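Local coordinates for outer membrane protein (Bartonella henselae, PDB 2FI9) that is of unknown function but adopts a compact alpha/beta fold of the DUF498/DUF598 family, although it carries the name outer membrane protein, at residues 13-18 and 118-123; 24-29 and 35-40; 61-66 and 88-93; 47-52 and 56-61. One frame throughout, in Å; residues are numbered along the deposited sequence.

In the fold
Contact 1 closes the longest loop, and the other three are nested inside it, contact 2 first, then contact 4, then contact 3. The five-stranded mixed sheet ties them together: strand 120-124 of contact 1 lies beside strand 36-40 of contact 2, with Ala122 O probably hydrogen-bonded to Cys39 N, and the centres are about 10 Å apart. Contact 2 packs strand 36-40 against strand 25-28 of a three-stranded antiparallel sheet. Contact 4 leads from edge strand 43-47 toward helix 60-64, shared with contact 3, their centres about 13 Å apart. Contacts 2 and 3, about 20 Å between centres, lie on opposite sides of the chain's centre. Both sheets and the helices thus form one compact domain.

Contact 1 of 4, residues 13-18 and 118-123; sequences PGRAPI and RAVAAL
Arg15, in the loop leading into strand 18-22, reaches across to Val120 at the start of a strand of the five-stranded mixed sheet, which the chain enters through an inverse gamma turn centred on Ala119. The close part is small. Arg15 NH1 donates to Val120 O over 2.9 Å, with an N-H...O angle of 155°. The oxygen sits at the edge of the guanidinium, near its plane, while the nitrogen meets the carbonyl from the flank, the C=O...N angle being 132°. Arg15 CD lies 3.3 Å from the same oxygen, since NH1 is the guanidinium nitrogen cis to CD; the bend at chi3 (-65°) turns this end toward Val120. The Val120 side chain is buried against Leu113 of helix 103-115. Toward the surface the fit is looser. Arg118 O stands 3.5 Å from Arg15 NH1, oblique to the guanidinium and not hydrogen-bonded to it, and the exposed Arg118 side chain leads away to a long, weak ion pair with Glu116. Arg15 itself remains partly exposed. Val120 N, 3.4 Å from Arg15 NH1, is a second donor and cannot bond to it; its proton goes weakly to Arg118 O at 2.8 Å, closing the turn.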
loop_
_atom_site.group_PDB
_atom_site.type_symbol
_atom_site.label_atom_id
_atom_site.label_comp_id
_atom_site.label_asym_id
_atom_site.label_seq_id
_atom_site.Cartn_x
_atom_site.Cartn_y
_atom_site.Cartn_z
ATOM N N PRO A 13 13.198 6.531 -3.161
ATOM C CA PRO A 13 13.567 6.462 -1.749
ATOM C C PRO A 13 12.642 7.192 -0.760
ATOM O O PRO A 13 13.071 7.520 0.349
ATOM C CB PRO A 13 14.956 7.122 -1.740
ATOM C CG PRO A 13 14.843 8.166 -2.786
ATOM C CD PRO A 13 13.870 7.654 -3.837
ATOM N N GLY A 14 11.406 7.468 -1.160
ATOM C CA GLY A 14 10.415 8.059 -0.266
ATOM C C GLY A 14 9.031 7.869 -0.864
ATOM O O GLY A 14 8.894 7.259 -1.924
ATOM N N ARG A 15 8.009 8.398 -0.206
ATOM C CA ARG A 15 6.652 8.361 -0.766
ATOM C C ARG A 15 6.478 9.449 -1.820
ATOM O O ARG A 15 7.100 10.498 -1.731
ATOM C CB ARG A 15 5.626 8.561 0.338
ATOM C CG ARG A 15 5.498 7.361 1.255
ATOM C CD ARG A 15 4.822 7.724 2.553
ATOM N NE ARG A 15 5.623 8.667 3.338
ATOM C CZ ARG A 15 5.224 9.190 4.492
ATOM N NH1 ARG A 15 4.031 8.867 5.001
ATOM N NH2 ARG A 15 6.018 10.029 5.142
ATOM N N ALA A 16 5.619 9.196 -2.801
ATOM C CA ALA A 16 5.264 10.181 -3.831
ATOM C C ALA A 16 3.802 9.955 -4.180
ATOM O O ALA A 16 3.309 8.853 -4.009
ATOM C CB ALA A 16 6.125 9.983 -5.075
ATOM N N PRO A 17 3.099 10.984 -4.687
ATOM C CA PRO A 17 1.750 10.646 -5.167
ATOM C C PRO A 17 1.818 9.568 -6.250
ATOM O O PRO A 17 2.783 9.529 -7.028
ATOM C CB PRO A 17 1.229 11.959 -5.765
ATOM C CG PRO A 17 2.130 13.031 -5.242
ATOM C CD PRO A 17 3.422 12.410 -4.815
ATOM N N ILE A 18 0.817 8.697 -6.279
ATOM C CA ILE A 18 0.695 7.697 -7.333
ATOM C C ILE A 18 -0.162 8.331 -8.429
ATOM O O ILE A 18 -1.362 8.577 -8.228
ATOM C CB ILE A 18 0.067 6.374 -6.804
ATOM C CG1 ILE A 18 0.870 5.789 -5.637
ATOM C CG2 ILE A 18 -0.104 5.340 -7.929
ATOM C CD1 ILE A 18 2.370 5.724 -5.827
ATOM N N ARG A 118 0.105 13.164 6.502
ATOM C CA ARG A 118 -0.236 12.110 7.469
ATOM C C ARG A 118 0.819 11.013 7.363
ATOM O O ARG A 118 1.394 10.811 6.284
ATOM C CB ARG A 118 -1.622 11.524 7.179
ATOM C CG ARG A 118 -2.733 12.550 6.853
ATOM C CD ARG A 118 -3.011 13.553 7.984
ATOM N NE ARG A 118 -3.322 12.856 9.231
ATOM C CZ ARG A 118 -4.522 12.390 9.564
ATOM N NH1 ARG A 118 -4.685 11.751 10.714
ATOM N NH2 ARG A 118 -5.561 12.541 8.748
ATOM N N ALA A 119 1.075 10.312 8.470
ATOM C CA ALA A 119 1.974 9.154 8.464
ATOM C C ALA A 119 1.262 7.957 7.801
ATOM O O ALA A 119 0.884 6.995 8.468
ATOM C CB ALA A 119 2.445 8.811 9.904
ATOM N N VAL A 120 1.095 8.036 6.482
ATOM C CA VAL A 120 0.317 7.060 5.718
ATOM C C VAL A 120 1.218 6.159 4.877
ATOM O O VAL A 120 2.264 6.601 4.337
ATOM C CB VAL A 120 -0.739 7.780 4.809
ATOM C CG1 VAL A 120 -0.069 8.616 3.750
ATOM C CG2 VAL A 120 -1.763 6.777 4.190
ATOM N N ALA A 121 0.808 4.897 4.785
ATOM C CA ALA A 121 1.462 3.896 3.968
ATOM C C ALA A 121 0.389 3.265 3.109
ATOM O O ALA A 121 -0.790 3.317 3.450
ATOM C CB ALA A 121 2.143 2.824 4.854
ATOM N N ALA A 122 0.789 2.655 2.000
ATOM C CA ALA A 122 -0.153 1.929 1.147
ATOM C C ALA A 122 0.459 0.635 0.634
ATOM O O ALA A 122 1.641 0.596 0.287
ATOM C CB ALA A 122 -0.575 2.804 -0.027
ATOM N N LEU A 123 -0.346 -0.427 0.597
ATOM C CA LEU A 123 0.014 -1.648 -0.076
ATOM C C LEU A 123 -0.955 -1.755 -1.226
ATOM O O LEU A 123 -2.160 -1.787 -1.008
ATOM C CB LEU A 123 -0.158 -2.840 0.868
ATOM C CG LEU A 123 0.073 -4.233 0.275
ATOM C CD1 LEU A 123 1.415 -4.350 -0.396
ATOM C CD2 LEU A 123 -0.052 -5.321 1.365
#

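Contact 2 of 4, residues 24-29 and 35-40; sequences GGFRFA and GSIICI
Ile37 lies over one face of the Phe26 ring and extends its CD1 methyl toward Phe28 as well. The methyl stands 4.2 Å from the Phe26 centroid, 28° off the ring normal, a CH-pi contact. Further back, Ile37 CG1 packs 3.6 Å from Phe26 CD2, so the isoleucine spans the ring obliquely instead of touching it at one point. Its chi1 of 57° sets CG1 between the backbone N and the carbonyl carbon, the position from which the ethyl branch can lie on the aromatic face. Phe28 CE2 meets Ile37 CD1 more loosely, at 4.4 Å. The edge of Phe26 is turned to the backbone: Gly35 O lies near the ring plane, 3.4 Å from CD2. That oxygen is buried and has no polar partner in the model, so the ring's C-H edge is what it faces. At the glycine end Gly35 N donates to Gly24 O at 2.8 Å, in the carbonyl plane. Strands 25-28 and 36-40 belong to different sheets and run 43° apart, the small antiparallel sheet packing on the mixed one; Ile18 of strand 18-22, Ile44 of strand 43-47 and Leu124 of strand 120-124 pack around the same side chains.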
loop_
_atom_site.group_PDB
_atom_site.type_symbol
_atom_site.label_atom_id
_atom_site.label_comp_id
_atom_site.label_asym_id
_atom_site.label_seq_id
_atom_site.Cartn_x
_atom_site.Cartn_y
_atom_site.Cartn_z
ATOM N N GLY A 24 -1.648 -3.414 -15.059
ATOM C CA GLY A 24 -0.788 -4.257 -14.245
ATOM C C GLY A 24 0.303 -3.481 -13.519
ATOM O O GLY A 24 1.297 -4.062 -13.074
ATOM N N GLY A 25 0.133 -2.172 -13.386
ATOM C CA GLY A 25 1.105 -1.418 -12.630
ATOM C C GLY A 25 0.701 -0.040 -12.162
ATOM O O GLY A 25 -0.487 0.271 -11.975
ATOM N N PHE A 26 1.720 0.793 -11.989
ATOM C CA PHE A 26 1.553 2.112 -11.409
ATOM C C PHE A 26 2.504 3.084 -12.061
ATOM O O PHE A 26 3.575 2.696 -12.564
ATOM C CB PHE A 26 1.802 2.067 -9.892
ATOM C CG PHE A 26 0.836 1.185 -9.158
ATOM C CD1 PHE A 26 -0.449 1.637 -8.839
ATOM C CD2 PHE A 26 1.198 -0.116 -8.813
ATOM C CE1 PHE A 26 -1.363 0.805 -8.165
ATOM C CE2 PHE A 26 0.310 -0.946 -8.159
ATOM C CZ PHE A 26 -0.991 -0.492 -7.835
ATOM N N ARG A 27 2.106 4.350 -12.046
ATOM C CA ARG A 27 2.996 5.435 -12.461
ATOM C C ARG A 27 3.185 6.389 -11.293
ATOM O O ARG A 27 2.219 6.782 -10.640
ATOM C CB ARG A 27 2.440 6.189 -13.668
ATOM C CG ARG A 27 2.109 5.311 -14.864
ATOM C CD ARG A 27 1.609 6.165 -16.007
ATOM N NE ARG A 27 2.733 6.876 -16.607
ATOM C CZ ARG A 27 2.696 8.109 -17.098
ATOM N NH1 ARG A 27 3.798 8.621 -17.615
ATOM N NH2 ARG A 27 1.580 8.830 -17.073
ATOM N N PHE A 28 4.434 6.744 -11.022
ATOM C CA PHE A 28 4.759 7.651 -9.928
ATOM C C PHE A 28 6.128 8.268 -10.164
ATOM O O PHE A 28 7.025 7.603 -10.701
ATOM C CB PHE A 28 4.765 6.907 -8.587
ATOM C CG PHE A 28 5.595 5.651 -8.592
ATOM C CD1 PHE A 28 6.933 5.683 -8.192
ATOM C CD2 PHE A 28 5.037 4.435 -8.985
ATOM C CE1 PHE A 28 7.710 4.523 -8.181
ATOM C CE2 PHE A 28 5.811 3.269 -8.988
ATOM C CZ PHE A 28 7.158 3.323 -8.583
ATOM N N ALA A 29 6.283 9.534 -9.771
ATOM C CA ALA A 29 7.602 10.166 -9.773
ATOM C C ALA A 29 8.250 10.083 -11.161
ATOM O O ALA A 29 9.461 9.827 -11.288
ATOM C CB ALA A 29 8.489 9.492 -8.713
ATOM N N GLY A 35 3.722 -4.249 -11.725
ATOM C CA GLY A 35 3.568 -5.062 -10.526
ATOM C C GLY A 35 2.986 -4.306 -9.344
ATOM O O GLY A 35 2.745 -3.087 -9.407
ATOM N N SER A 36 2.737 -5.048 -8.268
ATOM C CA SER A 36 2.184 -4.483 -7.053
ATOM C C SER A 36 3.267 -3.718 -6.290
ATOM O O SER A 36 4.467 -4.003 -6.438
ATOM C CB SER A 36 1.613 -5.596 -6.185
ATOM O OG SER A 36 0.551 -6.266 -6.868
ATOM N N ILE A 37 2.853 -2.742 -5.489
ATOM C CA ILE A 37 3.819 -1.902 -4.773
ATOM C C ILE A 37 3.413 -1.683 -3.329
ATOM O O ILE A 37 2.228 -1.763 -2.967
ATOM C CB ILE A 37 4.052 -0.517 -5.464
ATOM C CG1 ILE A 37 2.739 0.265 -5.616
ATOM C CG2 ILE A 37 4.737 -0.707 -6.799
ATOM C CD1 ILE A 37 2.940 1.735 -5.998
ATOM N N ILE A 38 4.411 -1.431 -2.506
ATOM C CA ILE A 38 4.190 -0.948 -1.164
ATOM C C ILE A 38 4.865 0.443 -1.047
ATOM O O ILE A 38 5.955 0.645 -1.558
ATOM C CB ILE A 38 4.705 -1.967 -0.132
ATOM C CG1 ILE A 38 4.028 -1.755 1.214
ATOM C CG2 ILE A 38 6.228 -1.949 -0.003
ATOM C CD1 ILE A 38 4.162 -2.961 2.111
ATOM N N CYS A 39 4.176 1.391 -0.424
ATOM C CA CYS A 39 4.622 2.767 -0.337
ATOM C C CYS A 39 4.730 3.091 1.127
ATOM O O CYS A 39 3.725 3.151 1.832
ATOM C CB CYS A 39 3.591 3.701 -0.977
ATOM S SG CYS A 39 3.132 3.267 -2.660
ATOM N N ILE A 40 5.951 3.267 1.600
ATOM C CA ILE A 40 6.196 3.476 3.023
ATOM C C ILE A 40 7.196 4.639 3.173
ATOM O O ILE A 40 7.755 5.097 2.173
ATOM C CB ILE A 40 6.673 2.160 3.693
ATOM C CG1 ILE A 40 7.879 1.586 2.932
ATOM C CG2 ILE A 40 5.538 1.156 3.699
ATOM C CD1 ILE A 40 8.469 0.317 3.553
#

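Contact 3 of 4, residues 61-66 and 88-93; sequences RVLEES and RVLLWE
Leu63 of helix 60-64 and Leu90 and Leu91 of helix 85-93 form a small apolar seam between two helices lying on the same face of the mixed sheet. Followed outward, Leu63 leaves its backbone along the flank of the helix, and CB and CG stay back from residues 88-93. With CG anti to the carbonyl carbon (chi1 -64°), the branch swings toward the neighbouring helix, and the two methyls divide the work. CD1 rests on the base of Leu90, 4.0 Å from its CB. CD2 goes between two residues: it lies 3.7 Å from the backbone oxygen Leu90 O and 3.9 Å from Leu91 CD2. In both pairs the leucine side chains cross at about a right angle, methyl against methyl or methylene. Leu91 CD2 also touches Val62 CG1 at 4.2 Å, so this one methyl links two successive residues of helix 60-64. Val62 and Leu91 both reach down to Leu72 of strand 71-75, the buried floor of the seam, whereas Leu63 and Leu90 are partly exposed at its top. Just past Leu63 the helix ends: Ser66 N bonds to Leu63 O at 3.2 Å, and Ser66 OG adds a weak bond to the same oxygen. Because the helices meet here through methyl, methylene and a backbone carbonyl oxygen, without a directed bond between them, the contact depends on van der Waals fit and the burial of apolar surface.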
loop_
_atom_site.group_PDB
_atom_site.type_symbol
_atom_site.label_atom_id
_atom_site.label_comp_id
_atom_site.label_asym_id
_atom_site.label_seq_id
_atom_site.Cartn_x
_atom_site.Cartn_y
_atom_site.Cartn_z
ATOM N N ARG A 61 7.474 -5.066 5.511
ATOM C CA ARG A 61 8.159 -3.770 5.529
ATOM C C ARG A 61 7.377 -2.714 6.310
ATOM O O ARG A 61 7.980 -1.825 6.950
ATOM C CB ARG A 61 8.443 -3.272 4.116
ATOM C CG ARG A 61 9.700 -3.844 3.498
ATOM C CD ARG A 61 9.974 -3.156 2.160
ATOM N NE ARG A 61 11.143 -3.696 1.470
ATOM C CZ ARG A 61 12.404 -3.311 1.688
ATOM N NH1 ARG A 61 12.694 -2.380 2.596
ATOM N NH2 ARG A 61 13.391 -3.856 0.987
ATOM N N VAL A 62 6.046 -2.813 6.243
ATOM C CA VAL A 62 5.164 -1.933 6.999
ATOM C C VAL A 62 5.357 -2.169 8.493
ATOM O O VAL A 62 5.544 -1.219 9.254
ATOM C CB VAL A 62 3.684 -2.136 6.616
ATOM C CG1 VAL A 62 2.758 -1.385 7.566
ATOM C CG2 VAL A 62 3.456 -1.670 5.219
ATOM N N LEU A 63 5.332 -3.431 8.907
ATOM C CA LEU A 63 5.502 -3.754 10.312
ATOM C C LEU A 63 6.859 -3.221 10.796
ATOM O O LEU A 63 6.968 -2.628 11.872
ATOM C CB LEU A 63 5.381 -5.270 10.533
ATOM C CG LEU A 63 3.985 -5.845 10.194
ATOM C CD1 LEU A 63 3.980 -7.359 10.330
ATOM C CD2 LEU A 63 2.876 -5.244 11.068
ATOM N N GLU A 64 7.885 -3.425 9.984
ATOM C CA GLU A 64 9.248 -3.054 10.359
ATOM C C GLU A 64 9.438 -1.539 10.506
ATOM O O GLU A 64 10.307 -1.084 11.253
ATOM C CB GLU A 64 10.237 -3.628 9.336
ATOM C CG GLU A 64 10.346 -5.173 9.378
ATOM C CD GLU A 64 10.985 -5.768 8.110
ATOM O OE1 GLU A 64 11.626 -5.008 7.351
ATOM O OE2 GLU A 64 10.870 -6.995 7.880
ATOM N N GLU A 65 8.629 -0.763 9.785
ATOM C CA GLU A 65 8.713 0.695 9.823
ATOM C C GLU A 65 7.533 1.300 10.587
ATOM O O GLU A 65 7.190 2.471 10.391
ATOM C CB GLU A 65 8.750 1.251 8.400
ATOM C CG GLU A 65 9.971 0.840 7.628
ATOM C CD GLU A 65 10.176 1.649 6.349
ATOM O OE1 GLU A 65 9.625 2.775 6.205
ATOM O OE2 GLU A 65 10.904 1.139 5.480
ATOM N N SER A 66 6.951 0.518 11.490
ATOM C CA SER A 66 5.691 0.899 12.144
ATOM C C SER A 66 5.838 2.143 13.025
ATOM O O SER A 66 4.871 2.856 13.256
ATOM C CB SER A 66 5.125 -0.266 12.948
ATOM O OG SER A 66 6.004 -0.640 13.997
ATOM N N ARG A 88 -4.657 -8.692 10.615
ATOM C CA ARG A 88 -5.336 -7.756 11.509
ATOM C C ARG A 88 -4.637 -7.726 12.866
ATOM O O ARG A 88 -4.371 -6.648 13.396
ATOM C CB ARG A 88 -6.830 -8.109 11.656
ATOM C CG ARG A 88 -7.624 -7.966 10.336
ATOM C CD ARG A 88 -9.124 -8.000 10.531
ATOM N NE ARG A 88 -9.590 -9.126 11.330
ATOM C CZ ARG A 88 -10.164 -10.227 10.838
ATOM N NH1 ARG A 88 -10.352 -10.366 9.523
ATOM N NH2 ARG A 88 -10.565 -11.196 11.663
ATOM N N VAL A 89 -4.317 -8.912 13.396
ATOM C CA VAL A 89 -3.533 -9.055 14.632
ATOM C C VAL A 89 -2.156 -8.377 14.557
ATOM O O VAL A 89 -1.822 -7.565 15.419
ATOM C CB VAL A 89 -3.383 -10.547 15.033
ATOM C CG1 VAL A 89 -2.507 -10.715 16.273
ATOM C CG2 VAL A 89 -4.764 -11.142 15.300
ATOM N N LEU A 90 -1.358 -8.725 13.553
ATOM C CA LEU A 90 -0.015 -8.139 13.396
ATOM C C LEU A 90 -0.053 -6.608 13.324
ATOM O O LEU A 90 0.739 -5.922 13.989
ATOM C CB LEU A 90 0.653 -8.704 12.145
ATOM C CG LEU A 90 1.022 -10.192 12.154
ATOM C CD1 LEU A 90 1.206 -10.681 10.722
ATOM C CD2 LEU A 90 2.257 -10.441 12.978
ATOM N N LEU A 91 -0.961 -6.071 12.513
ATOM C CA LEU A 91 -1.091 -4.612 12.371
ATOM C C LEU A 91 -1.531 -3.970 13.692
ATOM O O LEU A 91 -0.993 -2.936 14.123
ATOM C CB LEU A 91 -2.033 -4.266 11.226
ATOM C CG LEU A 91 -1.418 -4.561 9.852
ATOM C CD1 LEU A 91 -2.491 -4.649 8.748
ATOM C CD2 LEU A 91 -0.263 -3.541 9.520
ATOM N N TRP A 92 -2.489 -4.617 14.361
ATOM C CA TRP A 92 -2.951 -4.162 15.665
ATOM C C TRP A 92 -1.821 -4.102 16.691
ATOM O O TRP A 92 -1.733 -3.142 17.451
ATOM C CB TRP A 92 -4.096 -5.070 16.162
ATOM C CG TRP A 92 -4.663 -4.677 17.495
ATOM C CD1 TRP A 92 -5.768 -3.907 17.720
ATOM C CD2 TRP A 92 -4.161 -5.044 18.788
ATOM N NE1 TRP A 92 -5.984 -3.769 19.066
ATOM C CE2 TRP A 92 -5.011 -4.455 19.746
ATOM C CE3 TRP A 92 -3.077 -5.823 19.227
ATOM C CZ2 TRP A 92 -4.816 -4.614 21.119
ATOM C CZ3 TRP A 92 -2.869 -5.973 20.596
ATOM C CH2 TRP A 92 -3.744 -5.377 21.529
ATOM N N GLU A 93 -0.966 -5.129 16.707
ATOM C CA GLU A 93 0.172 -5.203 17.636
ATOM C C GLU A 93 1.146 -4.044 17.464
ATOM O O GLU A 93 1.872 -3.704 18.380
ATOM C CB GLU A 93 0.965 -6.486 17.415
ATOM C CG GLU A 93 0.249 -7.764 17.749
ATOM C CD GLU A 93 1.083 -9.001 17.425
ATOM O OE1 GLU A 93 2.174 -8.875 16.820
ATOM O OE2 GLU A 93 0.646 -10.109 17.779
#

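Contact 4 of 4, residues 47-52 and 56-61; sequences IDMTGP and QEDISR
Next to Asp58, whose carboxylate rests on Met49, the carbonyl oxygen of Glu57 is gripped twice by Ser60. Ser60 OG donates to Glu57 O at 2.6 Å, in the carbonyl plane and on a lone pair, and Ser60 N reaches the same oxygen at 3.0 Å. Both bonds span the turn that leads into helix 60-64, and Ile59 N adds a backbone bond to Gln56 O. The contact across the segments is of a different kind. Asp58 CG points beside its backbone N (chi1 -71°), bringing the carboxylate against the Met49 side chain, the two crossing at a slant, and OD2 lies 3.6 Å from Met49 CG. Met49 is bent at chi3 (82°), which curls its terminal CE round to 3.9 Å from the same OD2. One carboxylate oxygen therefore sits against both carbons attached to the sulfur, whose C-H groups are probably slightly polarised. Asp58 OD2 is hydrogen-bonded to Thr55 N, in the linker between the segments, which probably helps to keep the carboxylate beside Met49. Ile47 meets the backbone of Asp58 instead, CD1 standing 4.4 Å from Asp58 O. Between Ile47 and Met49 the chain makes an inverse gamma turn centred on Asp48, closed by a weak bond from Met49 N to Ile47 O. The contact lies at the surface where the chain leaves edge strand 43-47 and folds back toward helix 60-64; Met49, Asp58 and Ile59 lean on Leu123 of strand 120-124, while Gln56 and Ile59 touch Leu87 of helix 85-93.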
loop_
_atom_site.group_PDB
_atom_site.type_symbol
_atom_site.label_atom_id
_atom_site.label_comp_id
_atom_site.label_asym_id
_atom_site.label_seq_id
_atom_site.Cartn_x
_atom_site.Cartn_y
_atom_site.Cartn_z
ATOM N N ILE A 47 6.483 -5.415 -4.736
ATOM C CA ILE A 47 6.232 -6.652 -4.019
ATOM C C ILE A 47 5.510 -7.629 -4.939
ATOM O O ILE A 47 4.638 -7.254 -5.733
ATOM C CB ILE A 47 5.440 -6.456 -2.710
ATOM C CG1 ILE A 47 4.333 -5.437 -2.896
ATOM C CG2 ILE A 47 6.379 -6.028 -1.571
ATOM C CD1 ILE A 47 3.154 -5.694 -2.044
ATOM N N ASP A 48 5.895 -8.888 -4.828
ATOM C CA ASP A 48 5.407 -9.907 -5.718
ATOM C C ASP A 48 4.140 -10.526 -5.163
ATOM O O ASP A 48 4.173 -11.636 -4.641
ATOM C CB ASP A 48 6.472 -10.973 -5.911
ATOM C CG ASP A 48 6.242 -11.797 -7.156
ATOM O OD1 ASP A 48 5.651 -11.268 -8.133
ATOM O OD2 ASP A 48 6.659 -12.979 -7.158
ATOM N N MET A 49 3.030 -9.800 -5.260
ATOM C CA MET A 49 1.731 -10.339 -4.855
ATOM C C MET A 49 1.182 -11.237 -5.981
ATOM O O MET A 49 1.078 -10.808 -7.124
ATOM C CB MET A 49 0.747 -9.203 -4.533
ATOM C CG MET A 49 1.090 -8.365 -3.295
ATOM S SD MET A 49 -0.011 -6.940 -3.035
ATOM C CE MET A 49 -1.365 -7.787 -2.224
ATOM N N THR A 50 0.858 -12.485 -5.671
ATOM C CA THR A 50 0.208 -13.365 -6.663
ATOM C C THR A 50 -1.297 -13.122 -6.726
ATOM O O THR A 50 -1.992 -13.595 -7.643
ATOM C CB THR A 50 0.390 -14.838 -6.320
ATOM O OG1 THR A 50 -0.202 -15.084 -5.037
ATOM C CG2 THR A 50 1.859 -15.219 -6.323
ATOM N N GLY A 51 -1.790 -12.408 -5.725
ATOM C CA GLY A 51 -3.217 -12.195 -5.567
ATOM C C GLY A 51 -3.506 -10.989 -4.713
ATOM O O GLY A 51 -2.621 -10.498 -4.014
ATOM N N PRO A 52 -4.753 -10.506 -4.768
ATOM C CA PRO A 52 -5.154 -9.259 -4.128
ATOM C C PRO A 52 -5.209 -9.275 -2.595
ATOM O O PRO A 52 -5.267 -8.203 -1.988
ATOM C CB PRO A 52 -6.537 -9.003 -4.722
ATOM C CG PRO A 52 -7.033 -10.334 -5.088
ATOM C CD PRO A 52 -5.862 -11.124 -5.519
ATOM N N GLN A 56 1.401 -12.168 5.196
ATOM C CA GLN A 56 2.271 -11.651 6.247
ATOM C C GLN A 56 3.564 -11.063 5.672
ATOM O O GLN A 56 3.962 -9.960 6.053
ATOM C CB GLN A 56 2.517 -12.739 7.302
ATOM C CG GLN A 56 1.189 -13.170 7.962
ATOM C CD GLN A 56 1.271 -14.424 8.822
ATOM O OE1 GLN A 56 2.311 -14.728 9.416
ATOM N NE2 GLN A 56 0.151 -15.143 8.913
ATOM N N GLU A 57 4.188 -11.766 4.728
ATOM C CA GLU A 57 5.352 -11.244 3.995
ATOM C C GLU A 57 5.082 -9.909 3.299
ATOM O O GLU A 57 5.901 -8.976 3.357
ATOM C CB GLU A 57 5.784 -12.233 2.925
ATOM C CG GLU A 57 6.874 -13.181 3.341
ATOM C CD GLU A 57 7.687 -13.663 2.143
ATOM O OE1 GLU A 57 8.466 -14.632 2.308
ATOM O OE2 GLU A 57 7.544 -13.083 1.036
ATOM N N ASP A 58 3.946 -9.824 2.620
ATOM C CA ASP A 58 3.579 -8.607 1.907
ATOM C C ASP A 58 3.677 -7.355 2.764
ATOM O O ASP A 58 4.045 -6.281 2.262
ATOM C CB ASP A 58 2.175 -8.716 1.321
ATOM C CG ASP A 58 2.111 -9.679 0.173
ATOM O OD1 ASP A 58 3.180 -10.027 -0.369
ATOM O OD2 ASP A 58 1.000 -10.101 -0.191
ATOM N N ILE A 59 3.330 -7.490 4.041
ATOM C CA ILE A 59 3.249 -6.330 4.925
ATOM C C ILE A 59 4.469 -6.201 5.861
ATOM O O ILE A 59 4.530 -5.300 6.699
ATOM C CB ILE A 59 1.915 -6.305 5.741
ATOM C CG1 ILE A 59 1.850 -7.473 6.737
ATOM C CG2 ILE A 59 0.701 -6.306 4.802
ATOM C CD1 ILE A 59 0.927 -7.211 7.927
ATOM N N SER A 60 5.433 -7.097 5.697
ATOM C CA SER A 60 6.617 -7.124 6.557
ATOM C C SER A 60 7.373 -5.787 6.629
ATOM O O SER A 60 7.832 -5.401 7.695
ATOM C CB SER A 60 7.565 -8.252 6.137
ATOM O OG SER A 60 7.944 -8.109 4.780
ATOM N N ARG A 61 7.474 -5.066 5.511
ATOM C CA ARG A 61 8.159 -3.770 5.529
ATOM C C ARG A 61 7.377 -2.714 6.310
ATOM O O ARG A 61 7.980 -1.825 6.950
ATOM C CB ARG A 61 8.443 -3.272 4.116
ATOM C CG ARG A 61 9.700 -3.844 3.498
ATOM C CD ARG A 61 9.974 -3.156 2.160
ATOM N NE ARG A 61 11.143 -3.696 1.470
ATOM C CZ ARG A 61 12.404 -3.311 1.688
ATOM N NH1 ARG A 61 12.694 -2.380 2.596
ATOM N NH2 ARG A 61 13.391 -3.856 0.987
#